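Side-chain contact in N-acetyltransferase family protein (Bacillus anthracis, PDB 3LNB), which catalyses acetyl transfer from acetyl-coenzyme A to arylamines, a reaction by which it inactivates the drug sulfamethoxazole: residues N233-K236 with V237-H241. The protein carries 1 engineered substitution. Numbering follows the deposited sequence.
Sequences NIQK and VIVEH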
loop_
_atom_site.group_PDB
_atom_site.type_symbol
_atom_site.label_atom_id
_atom_site.label_comp_id
_atom_site.label_asym_id
_atom_site.label_seq_id
_atom_site.Cartn_x
_atom_site.Cartn_y
_atom_site.Cartn_z
ATOM N N ASN A 233 -0.418 7.305 -15.257
ATOM C CA ASN A 233 -0.440 8.765 -15.148
ATOM C C ASN A 233 -0.211 9.121 -13.678
ATOM O O ASN A 233 0.492 10.075 -13.364
ATOM C CB ASN A 233 -1.788 9.338 -15.612
ATOM C CG ASN A 233 -1.771 10.868 -15.724
ATOM O OD1 ASN A 233 -1.148 11.435 -16.632
ATOM N ND2 ASN A 233 -2.444 11.542 -14.796
ATOM N N ILE A 234 -0.810 8.343 -12.784
ATOM C CA ILE A 234 -0.654 8.573 -11.357
ATOM C C ILE A 234 0.820 8.416 -10.985
ATOM O O ILE A 234 1.359 9.201 -10.208
ATOM C CB ILE A 234 -1.512 7.581 -10.526
ATOM C CG1 ILE A 234 -3.001 7.863 -10.751
ATOM C CG2 ILE A 234 -1.180 7.709 -9.042
ATOM C CD1 ILE A 234 -3.949 6.911 -10.012
ATOM N N GLN A 235 1.476 7.408 -11.551
ATOM C CA GLN A 235 2.882 7.198 -11.245
ATOM C C GLN A 235 3.699 8.405 -11.687
ATOM O O GLN A 235 4.544 8.899 -10.943
ATOM C CB GLN A 235 3.421 5.945 -11.941
ATOM C CG GLN A 235 4.863 5.650 -11.584
ATOM C CD GLN A 235 5.377 4.349 -12.180
ATOM O OE1 GLN A 235 5.988 3.541 -11.483
ATOM N NE2 GLN A 235 5.143 4.148 -13.475
ATOM N N LYS A 236 3.437 8.885 -12.895
ATOM C CA LYS A 236 4.177 10.029 -13.406
ATOM C C LYS A 236 4.005 11.276 -12.538
ATOM O O LYS A 236 4.965 12.016 -12.320
ATOM C CB LYS A 236 3.770 10.317 -14.854
ATOM C CG LYS A 236 4.465 11.532 -15.466
ATOM C CD LYS A 236 5.986 11.537 -15.239
ATOM C CE LYS A 236 6.710 10.472 -16.043
ATOM N NZ LYS A 236 8.202 10.671 -15.969
ATOM N N VAL A 237 2.793 11.511 -12.041
ATOM C CA VAL A 237 2.533 12.671 -11.189
ATOM C C VAL A 237 3.298 12.568 -9.868
ATOM O O VAL A 237 3.731 13.571 -9.307
ATOM C CB VAL A 237 1.024 12.810 -10.862
ATOM C CG1 VAL A 237 0.803 13.978 -9.904
ATOM C CG2 VAL A 237 0.229 13.023 -12.135
ATOM N N ILE A 238 3.455 11.347 -9.372
ATOM C CA ILE A 238 4.170 11.118 -8.128
ATOM C C ILE A 238 5.676 11.269 -8.356
ATOM O O ILE A 238 6.429 11.649 -7.452
ATOM C CB ILE A 238 3.825 9.722 -7.581
ATOM C CG1 ILE A 238 2.400 9.752 -7.010
ATOM C CG2 ILE A 238 4.845 9.283 -6.551
ATOM C CD1 ILE A 238 1.933 8.428 -6.447
ATOM N N VAL A 239 6.099 10.979 -9.579
ATOM C CA VAL A 239 7.494 11.102 -9.963
ATOM C C VAL A 239 7.881 12.559 -10.232
ATOM O O VAL A 239 9.006 12.963 -9.942
ATOM C CB VAL A 239 7.799 10.296 -11.252
ATOM C CG1 VAL A 239 9.231 10.572 -11.712
ATOM C CG2 VAL A 239 7.606 8.817 -11.004
ATOM N N GLU A 240 6.951 13.359 -10.755
ATOM C CA GLU A 240 7.269 14.751 -11.095
ATOM C C GLU A 240 6.582 15.917 -10.366
ATOM O O GLU A 240 7.091 17.039 -10.397
ATOM C CB GLU A 240 7.072 14.945 -12.600
ATOM C CG GLU A 240 5.608 15.130 -13.004
ATOM C CD GLU A 240 5.429 15.189 -14.509
ATOM O OE1 GLU A 240 6.240 15.870 -15.172
ATOM O OE2 GLU A 240 4.477 14.564 -15.029
ATOM N N HIS A 241 5.447 15.692 -9.712
ATOM C CA HIS A 241 4.759 16.802 -9.037
ATOM C C HIS A 241 5.661 17.467 -7.994
ATOM O O HIS A 241 6.315 16.788 -7.203
ATOM C CB HIS A 241 3.468 16.310 -8.372
ATOM C CG HIS A 241 2.513 17.406 -7.995
ATOM N ND1 HIS A 241 2.797 18.348 -7.027
ATOM C CD2 HIS A 241 1.266 17.693 -8.444
ATOM C CE1 HIS A 241 1.764 19.164 -6.891
ATOM N NE2 HIS A 241 0.821 18.788 -7.740
#
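From N233 to K236 each backbone carbonyl accepts the amide N-H four residues on, V237 N to N233 O at 3.0 Å among them, as the last turns of helix 228-240 run out before H241 leaves helical geometry. I234 and I238 lie side by side on the buried face and point the same way, I234 CG2 meeting I238 CD1 at 4.1 Å. I234 continues onto V139 of strand 131-145, while I238 packs on Y100 and F246, its side chain about 5 Å from the bound coenzyme A. The CG2 methyl of V239 sits 3.1 Å from Q235 O and 4.2 Å from Q235 CG; Q235 NE2 is hydrogen-bonded to K79 O. On the exposed face K236 and E240 cross at about a right angle. K236 CG, anti to the backbone N (chi1 178°), lies 3.1 Å from E240 OE2, and bends at chi2 and chi3 then carry the amine past the carboxylate, so that methylenes rather than NZ meet it. With chi1 at 79°, E240 brings CG to 3.3 Å from K236 O. Since K236 NZ stays 5.5 Å from E240 OE2, the opposite charges can attract only at a distance; the turn is held by backbone bonds, with a mostly apolar face turned to the protein, I238 near the coenzyme, and K236 and E240 outward.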